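Beta-hexosaminidase Amuc_2018 (Akkermansia muciniphila, PDB 6JEB) hydrolyses terminal non-reducing N-acetylhexosamine residues from beta-linked substrates such as chitobiose and terminally unbranched N-glycans. Local coordinates at residues A[193-198]-A[213-218]; A[39-44]-A[82-87]. All coordinates share one frame; numbering follows the deposited sequence.

Contact 1: residues A[193-198]-A[213-218]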
ATOM      1  N   HIS A 193      17.384   5.506   0.116  1.00 11.65           N
ATOM      2  CA  HIS A 193      16.445   5.906   1.163  1.00 11.72           C
ATOM      3  C   HIS A 193      16.903   5.385   2.523  1.00 12.31           C
ATOM      4  O   HIS A 193      16.118   4.874   3.327  1.00 12.65           O
ATOM      5  CB  HIS A 193      15.010   5.483   0.825  1.00 12.65           C
ATOM      6  CG  HIS A 193      14.316   6.438  -0.097  1.00 12.36           C
ATOM      7  ND1 HIS A 193      13.686   7.577   0.360  1.00 12.86           N
ATOM      8  CD2 HIS A 193      14.180   6.447  -1.447  1.00 13.36           C
ATOM      9  CE1 HIS A 193      13.172   8.235  -0.665  1.00 14.27           C
ATOM     10  NE2 HIS A 193      13.459   7.572  -1.775  1.00 14.40           N
ATOM     11  N   ASN A 194      18.201   5.558   2.786  1.00 12.13           N
ATOM     12  CA  ASN A 194      18.871   4.862   3.876  1.00 12.28           C
ATOM     13  C   ASN A 194      19.603   5.809   4.822  1.00 12.48           C
ATOM     14  O   ASN A 194      20.542   5.382   5.504  1.00 13.47           O
ATOM     15  CB  ASN A 194      19.834   3.801   3.329  1.00 12.86           C
ATOM     16  CG  ASN A 194      19.283   2.392   3.458  1.00 12.54           C
ATOM     17  OD1 ASN A 194      18.544   2.087   4.397  1.00 13.48           O
ATOM     18  ND2 ASN A 194      19.660   1.520   2.532  1.00 14.59           N
ATOM     19  N   GLN A 195      19.194   7.079   4.905  1.00 11.91           N
ATOM     20  CA  GLN A 195      19.916   7.982   5.801  1.00 12.29           C
ATOM     21  C   GLN A 195      19.803   7.541   7.257  1.00 12.44           C
ATOM     22  O   GLN A 195      20.759   7.694   8.027  1.00 13.76           O
ATOM     23  CB  GLN A 195      19.478   9.434   5.631  1.00 13.44           C
ATOM     24  CG  GLN A 195      20.357  10.392   6.441  1.00 14.37           C
ATOM     25  CD  GLN A 195      20.185  11.834   6.034  1.00 15.06           C
ATOM     26  OE1 GLN A 195      19.898  12.126   4.869  1.00 15.34           O
ATOM     27  NE2 GLN A 195      20.354  12.750   6.991  1.00 15.17           N
ATOM     28  N   ALA A 196      18.653   6.987   7.659  1.00 11.76           N
ATOM     29  CA  ALA A 196      18.511   6.550   9.045  1.00 11.39           C
ATOM     30  C   ALA A 196      19.446   5.382   9.342  1.00 12.09           C
ATOM     31  O   ALA A 196      20.116   5.358  10.388  1.00 12.56           O
ATOM     32  CB  ALA A 196      17.052   6.203   9.358  1.00 12.26           C
ATOM     33  N   LEU A 197      19.534   4.424   8.414  1.00 11.76           N
ATOM     34  CA  LEU A 197      20.475   3.323   8.573  1.00 11.82           C
ATOM     35  C   LEU A 197      21.916   3.827   8.621  1.00 11.76           C
ATOM     36  O   LEU A 197      22.734   3.315   9.398  1.00 13.31           O
ATOM     37  CB  LEU A 197      20.281   2.303   7.444  1.00 11.60           C
ATOM     38  CG  LEU A 197      21.148   1.039   7.500  1.00 10.87           C
ATOM     39  CD1 LEU A 197      20.902   0.249   8.781  1.00 11.86           C
ATOM     40  CD2 LEU A 197      20.919   0.169   6.257  1.00 13.80           C
ATOM     41  N   HIS A 198      22.245   4.841   7.811  1.00 12.09           N
ATOM     42  CA  HIS A 198      23.596   5.403   7.830  1.00 13.34           C
ATOM     43  C   HIS A 198      23.897   6.069   9.166  1.00 12.94           C
ATOM     44  O   HIS A 198      25.014   5.956   9.684  1.00 14.60           O
ATOM     45  CB  HIS A 198      23.780   6.381   6.660  1.00 13.76           C
ATOM     46  CG  HIS A 198      25.207   6.769   6.403  1.00 15.06           C
ATOM     47  ND1 HIS A 198      25.748   6.802   5.134  1.00 15.68           N
ATOM     48  CD2 HIS A 198      26.200   7.150   7.244  1.00 16.07           C
ATOM     49  CE1 HIS A 198      27.014   7.177   5.206  1.00 15.69           C
ATOM     50  NE2 HIS A 198      27.314   7.391   6.475  1.00 16.49           N
ATOM     51  N   ASN A 213      23.239  12.264  10.844  1.00 16.24           N
ATOM     52  CA  ASN A 213      22.055  12.157  11.681  1.00 16.02           C
ATOM     53  C   ASN A 213      20.891  11.647  10.847  1.00 15.21           C
ATOM     54  O   ASN A 213      20.904  11.717   9.616  1.00 15.48           O
ATOM     55  CB  ASN A 213      21.690  13.514  12.290  1.00 19.60           C
ATOM     56  CG  ASN A 213      22.770  14.045  13.192  1.00 29.56           C
ATOM     57  OD1 ASN A 213      23.338  13.307  13.993  1.00 33.74           O
ATOM     58  ND2 ASN A 213      23.077  15.326  13.056  1.00 36.00           N
ATOM     59  N   VAL A 214      19.879  11.124  11.535  1.00 13.40           N
ATOM     60  CA  VAL A 214      18.646  10.761  10.852  1.00 11.74           C
ATOM     61  C   VAL A 214      18.066  12.015  10.202  1.00 12.77           C
ATOM     62  O   VAL A 214      18.102  13.112  10.775  1.00 15.04           O
ATOM     63  CB  VAL A 214      17.673  10.104  11.846  1.00 12.34           C
ATOM     64  CG1 VAL A 214      16.336   9.775  11.168  1.00 13.32           C
ATOM     65  CG2 VAL A 214      18.296   8.845  12.453  1.00 13.73           C
ATOM     66  N   ARG A 215      17.557  11.866   8.983  1.00 13.17           N
ATOM     67  CA  ARG A 215      17.152  13.027   8.202  1.00 12.81           C
ATOM     68  C   ARG A 215      15.915  13.678   8.808  1.00 13.90           C
ATOM     69  O   ARG A 215      14.997  12.993   9.276  1.00 14.41           O
ATOM     70  CB  ARG A 215      16.872  12.615   6.757  1.00 13.82           C
ATOM     71  CG  ARG A 215      17.009  13.759   5.764  1.00 14.12           C
ATOM     72  CD  ARG A 215      16.729  13.284   4.350  1.00 15.14           C
ATOM     73  NE  ARG A 215      16.806  14.359   3.367  1.00 16.20           N
ATOM     74  CZ  ARG A 215      17.892  14.655   2.657  1.00 16.77           C
ATOM     75  NH1 ARG A 215      19.020  13.969   2.834  1.00 17.65           N
ATOM     76  NH2 ARG A 215      17.853  15.647   1.769  1.00 19.14           N
ATOM     77  N   THR A 216      15.891  15.016   8.796  1.00 13.64           N
ATOM     78  CA  THR A 216      14.770  15.773   9.338  1.00 14.67           C
ATOM     79  C   THR A 216      14.026  16.549   8.269  1.00 15.90           C
ATOM     80  O   THR A 216      13.081  17.279   8.590  1.00 18.18           O
ATOM     81  CB  THR A 216      15.243  16.740  10.431  1.00 15.50           C
ATOM     82  OG1 THR A 216      16.096  17.732   9.845  1.00 17.38           O
ATOM     83  CG2 THR A 216      15.988  15.990  11.528  1.00 15.91           C
ATOM     84  N   THR A 217      14.432  16.414   7.010  1.00 15.80           N
ATOM     85  CA  THR A 217      13.826  17.113   5.892  1.00 17.41           C
ATOM     86  C   THR A 217      13.528  16.095   4.802  1.00 17.94           C
ATOM     87  O   THR A 217      13.917  14.928   4.889  1.00 18.62           O
ATOM     88  CB  THR A 217      14.777  18.187   5.353  1.00 19.69           C
ATOM     89  OG1 THR A 217      16.024  17.575   4.979  1.00 21.12           O
ATOM     90  CG2 THR A 217      15.032  19.249   6.413  1.00 21.01           C
ATOM     91  N   ALA A 218      12.812  16.542   3.775  1.00 19.31           N
ATOM     92  CA  ALA A 218      12.584  15.716   2.602  1.00 20.83           C
ATOM     93  C   ALA A 218      13.787  15.830   1.670  1.00 21.86           C
ATOM     94  O   ALA A 218      14.892  16.164   2.108  1.00 25.18           O
ATOM     95  CB  ALA A 218      11.287  16.131   1.901  1.00 26.76           C
TER

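Contact 2: residues A[39-44]-A[82-87]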
ATOM      1  N   TYR A  39     -18.503 -14.373  -4.085  1.00 11.96           N
ATOM      2  CA  TYR A  39     -19.667 -14.636  -3.247  1.00 12.33           C
ATOM      3  C   TYR A  39     -20.939 -14.299  -4.018  1.00 12.39           C
ATOM      4  O   TYR A  39     -20.919 -13.571  -5.019  1.00 12.77           O
ATOM      5  CB  TYR A  39     -19.616 -13.876  -1.890  1.00 12.40           C
ATOM      6  CG  TYR A  39     -19.782 -12.384  -2.059  1.00 11.30           C
ATOM      7  CD1 TYR A  39     -21.049 -11.803  -2.065  1.00 12.93           C
ATOM      8  CD2 TYR A  39     -18.678 -11.556  -2.246  1.00 12.38           C
ATOM      9  CE1 TYR A  39     -21.217 -10.450  -2.257  1.00 13.09           C
ATOM     10  CE2 TYR A  39     -18.831 -10.197  -2.428  1.00 12.48           C
ATOM     11  CZ  TYR A  39     -20.109  -9.649  -2.443  1.00 12.22           C
ATOM     12  OH  TYR A  39     -20.289  -8.304  -2.655  1.00 13.01           O
ATOM     13  N   ARG A  40     -22.049 -14.846  -3.531  1.00 11.89           N
ATOM     14  CA  ARG A  40     -23.385 -14.482  -3.979  1.00 12.13           C
ATOM     15  C   ARG A  40     -24.205 -14.174  -2.737  1.00 12.10           C
ATOM     16  O   ARG A  40     -24.336 -15.022  -1.848  1.00 13.66           O
ATOM     17  CB  ARG A  40     -24.028 -15.621  -4.769  1.00 13.91           C
ATOM     18  CG  ARG A  40     -25.407 -15.276  -5.323  1.00 16.17           C
ATOM     19  CD  ARG A  40     -26.107 -16.507  -5.922  1.00 22.95           C
ATOM     20  NE  ARG A  40     -25.231 -17.249  -6.828  1.00 31.42           N
ATOM     21  CZ  ARG A  40     -24.735 -18.461  -6.586  1.00 35.48           C
ATOM     22  NH1 ARG A  40     -25.043 -19.107  -5.465  1.00 35.30           N
ATOM     23  NH2 ARG A  40     -23.935 -19.033  -7.478  1.00 36.53           N
ATOM     24  N   LEU A  41     -24.732 -12.958  -2.659  1.00 12.88           N
ATOM     25  CA  LEU A  41     -25.500 -12.517  -1.503  1.00 12.36           C
ATOM     26  C   LEU A  41     -26.901 -12.187  -1.979  1.00 13.55           C
ATOM     27  O   LEU A  41     -27.076 -11.319  -2.839  1.00 14.39           O
ATOM     28  CB  LEU A  41     -24.840 -11.299  -0.859  1.00 12.66           C
ATOM     29  CG  LEU A  41     -25.524 -10.730   0.384  1.00 14.02           C
ATOM     30  CD1 LEU A  41     -25.529 -11.735   1.531  1.00 16.27           C
ATOM     31  CD2 LEU A  41     -24.828  -9.450   0.809  1.00 16.29           C
ATOM     32  N   THR A  42     -27.894 -12.889  -1.439  1.00 14.23           N
ATOM     33  CA  THR A  42     -29.287 -12.704  -1.830  1.00 14.60           C
ATOM     34  C   THR A  42     -30.035 -12.053  -0.675  1.00 14.10           C
ATOM     35  O   THR A  42     -30.048 -12.581   0.444  1.00 15.44           O
ATOM     36  CB  THR A  42     -29.921 -14.040  -2.216  1.00 14.69           C
ATOM     37  OG1 THR A  42     -29.149 -14.628  -3.273  1.00 15.79           O
ATOM     38  CG2 THR A  42     -31.362 -13.837  -2.697  1.00 15.99           C
ATOM     39  N   VAL A  43     -30.645 -10.905  -0.948  1.00 14.97           N
ATOM     40  CA  VAL A  43     -31.405 -10.145   0.036  1.00 14.92           C
ATOM     41  C   VAL A  43     -32.883 -10.425  -0.211  1.00 15.11           C
ATOM     42  O   VAL A  43     -33.391 -10.168  -1.310  1.00 16.60           O
ATOM     43  CB  VAL A  43     -31.091  -8.645  -0.081  1.00 16.06           C
ATOM     44  CG1 VAL A  43     -31.979  -7.819   0.855  1.00 17.72           C
ATOM     45  CG2 VAL A  43     -29.607  -8.391   0.201  1.00 16.43           C
ATOM     46  N   THR A  44     -33.565 -10.980   0.788  1.00 16.08           N
ATOM     47  CA  THR A  44     -34.985 -11.302   0.725  1.00 16.53           C
ATOM     48  C   THR A  44     -35.714 -10.600   1.868  1.00 18.13           C
ATOM     49  O   THR A  44     -35.077 -10.142   2.821  1.00 18.15           O
ATOM     50  CB  THR A  44     -35.225 -12.821   0.840  1.00 17.63           C
ATOM     51  OG1 THR A  44     -35.161 -13.222   2.217  1.00 18.12           O
ATOM     52  CG2 THR A  44     -34.214 -13.614   0.007  1.00 18.76           C
ATOM     53  N   GLY A  82     -32.757  -8.361  -3.730  1.00 16.51           N
ATOM     54  CA  GLY A  82     -31.956  -8.559  -4.920  1.00 16.37           C
ATOM     55  C   GLY A  82     -30.913  -9.634  -4.717  1.00 14.55           C
ATOM     56  O   GLY A  82     -30.833 -10.273  -3.661  1.00 15.91           O
ATOM     57  N   VAL A  83     -30.114  -9.827  -5.767  1.00 14.46           N
ATOM     58  CA  VAL A  83     -29.016 -10.788  -5.769  1.00 13.66           C
ATOM     59  C   VAL A  83     -27.749 -10.064  -6.190  1.00 13.81           C
ATOM     60  O   VAL A  83     -27.724  -9.402  -7.236  1.00 15.28           O
ATOM     61  CB  VAL A  83     -29.288 -11.966  -6.727  1.00 14.49           C
ATOM     62  CG1 VAL A  83     -28.172 -12.999  -6.636  1.00 15.71           C
ATOM     63  CG2 VAL A  83     -30.621 -12.603  -6.419  1.00 17.40           C
ATOM     64  N   ILE A  84     -26.704 -10.196  -5.384  1.00 12.16           N
ATOM     65  CA  ILE A  84     -25.393  -9.624  -5.655  1.00 12.48           C
ATOM     66  C   ILE A  84     -24.454 -10.789  -5.925  1.00 13.25           C
ATOM     67  O   ILE A  84     -24.302 -11.676  -5.078  1.00 14.10           O
ATOM     68  CB  ILE A  84     -24.896  -8.807  -4.452  1.00 14.16           C
ATOM     69  CG1 ILE A  84     -25.848  -7.643  -4.149  1.00 15.75           C
ATOM     70  CG2 ILE A  84     -23.470  -8.319  -4.696  1.00 14.50           C
ATOM     71  CD1 ILE A  84     -25.714  -7.112  -2.724  1.00 16.88           C
ATOM     72  N   THR A  85     -23.827 -10.805  -7.099  1.00 13.11           N
ATOM     73  CA  THR A  85     -22.834 -11.821  -7.431  1.00 13.23           C
ATOM     74  C   THR A  85     -21.541 -11.082  -7.725  1.00 11.71           C
ATOM     75  O   THR A  85     -21.512 -10.219  -8.606  1.00 13.90           O
ATOM     76  CB  THR A  85     -23.274 -12.633  -8.652  1.00 13.04           C
ATOM     77  OG1 THR A  85     -24.618 -13.087  -8.457  1.00 15.87           O
ATOM     78  CG2 THR A  85     -22.356 -13.838  -8.852  1.00 15.28           C
ATOM     79  N   ASP A  86     -20.480 -11.402  -6.985  1.00 12.06           N
ATOM     80  CA  ASP A  86     -19.369 -10.469  -6.907  1.00 11.78           C
ATOM     81  C   ASP A  86     -18.042 -11.205  -6.805  1.00 12.92           C
ATOM     82  O   ASP A  86     -17.933 -12.226  -6.118  1.00 13.65           O
ATOM     83  CB  ASP A  86     -19.573  -9.591  -5.668  1.00 12.50           C
ATOM     84  CG  ASP A  86     -18.893  -8.242  -5.767  1.00 11.63           C
ATOM     85  OD1 ASP A  86     -18.366  -7.885  -6.847  1.00 13.31           O
ATOM     86  OD2 ASP A  86     -18.901  -7.536  -4.735  1.00 13.42           O
ATOM     87  N   LYS A  87     -17.027 -10.655  -7.478  1.00 13.20           N
ATOM     88  CA  LYS A  87     -15.680 -11.204  -7.516  1.00 13.14           C
ATOM     89  C   LYS A  87     -14.786 -10.067  -7.980  1.00 14.28           C
ATOM     90  O   LYS A  87     -15.208  -9.291  -8.851  1.00 15.23           O
ATOM     91  CB  LYS A  87     -15.619 -12.370  -8.523  1.00 16.16           C
ATOM     92  CG  LYS A  87     -14.286 -13.111  -8.590  1.00 21.66           C
ATOM     93  CD  LYS A  87     -14.280 -14.158  -9.705  1.00 21.62           C
ATOM     94  CE  LYS A  87     -12.959 -14.911  -9.746  1.00 20.15           C
ATOM     95  NZ  LYS A  87     -11.780 -13.969  -9.731  1.00 26.76           N
TER
HETATM   96  O   HOH W   1     -25.510 -15.501  -9.319  1.00 31.25           O

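Contact 1: residues A[193-198]-A[213-218]
Q195 reaches both ways along the 213-218 loop, in the (beta/alpha)8 barrel catalytic domain of this family 20 glycosidase. Its amide bridges the loop backbone and the R215 side chain. NE2 of Q195 donates to N213 O at 2.9 Å, almost straight at 172°. N213 O lies in the plane of the Q195 amide, while NE2 is tilted a little from the N213 carbonyl plane. OE1 of Q195 accepts from R215 NH1, also at 2.9 Å. This donor lies in the plane of the Q195 carbonyl, and OE1 sits at the edge of the guanidinium. The two flat groups are nearly perpendicular, 81° apart. The two bonds set which end of the amide is O and which is N. The Q195 side chain extends to the loop with CG anti to the backbone N (chi1 -173°), and its CD packs 3.5 Å from R215 CB.

R215 also holds A218 O side-on: NE at 2.9 Å and NH2 at 3.0 Å approach from the same face of that carbonyl. A leucine in place of R215 would probably leave both Q195 OE1 and A218 O without their guanidinium donors. Beside this, A196 CB meets V214 CG1 at 4.1 Å.

Further out, N131 OD1 accepts from Q195 N at the start of helix 195-200, and N131 also bonds the R215 backbone. H193, just before the helix, belongs to the charge relay. Its ND1 bonds D130 OD1 and its NE2 bonds E258 OE1.

Contact 2: residues A[39-44]-A[82-87]
Strands 39-44 and 82-86 pair antiparallel, their axes 169° apart, in the mixed sheet of the N-terminal family 20 domain 2. Y39 with D86, L41 with I84 and V43 with G82 are hydrogen-bonded pairs, each with two backbone bonds. Both bonds of L41 and I84 are 2.8 Å long. R40-T85 and T42-V83 are the non-hydrogen-bonded pairs between them.

Y39, L41, V43, I84 and D86 project from one face. Helix 55-73 covers Y39, L41 and V43 through Y60, T64 and L68; Y4 and P10 pack on I84. At G82 the backbone angles suit glycine, since a CB would jam against the preceding carbonyl. L41 CD2 meets I84 CD1 at 4.3 Å.

R40, T42, V83 and T85 share the other face. V83 CG1 touches both R40 CG, at 3.8 Å, and T42 OG1, at 3.9 Å. A water accepts from R40 NE and also bonds T85 OG1.

Y39 has CG between its backbone N and carbonyl carbon (chi1 69°), which lays the ring alongside D86. Ring and carboxylate planes are 74° apart. Y39 OH lies 2.6 Å from D86 OD2, a weak bond; T64 OG1 also bonds this hydroxyl. D86 OD1 bonds W426 NE1 of the catalytic domain. D86 CB sits over one face of the Y39 ring, 3.3 Å from Y39 CZ.

How the contacts relate
The two contacts lie on opposite sides of the chain's centre. Their centres are about 50 Å apart, their nearest atoms are about 34 Å apart, and they do not touch. They follow in series, since contact 2 closes before contact 1 opens. Contact 2 belongs to the mixed sheet of the accessory domain 2, away from the annotated sites. Contact 1 belongs to the catalytic barrel, after strand 183-187 and next to the active site. The 193-198 segment holds H193 of the charge relay, and the side chain of R215 is about 7 Å from that of D130. They share no sheet or helix, so the two have no direct connection. Strand 79-86 is soon followed by strand 92-97, the first of the barrel.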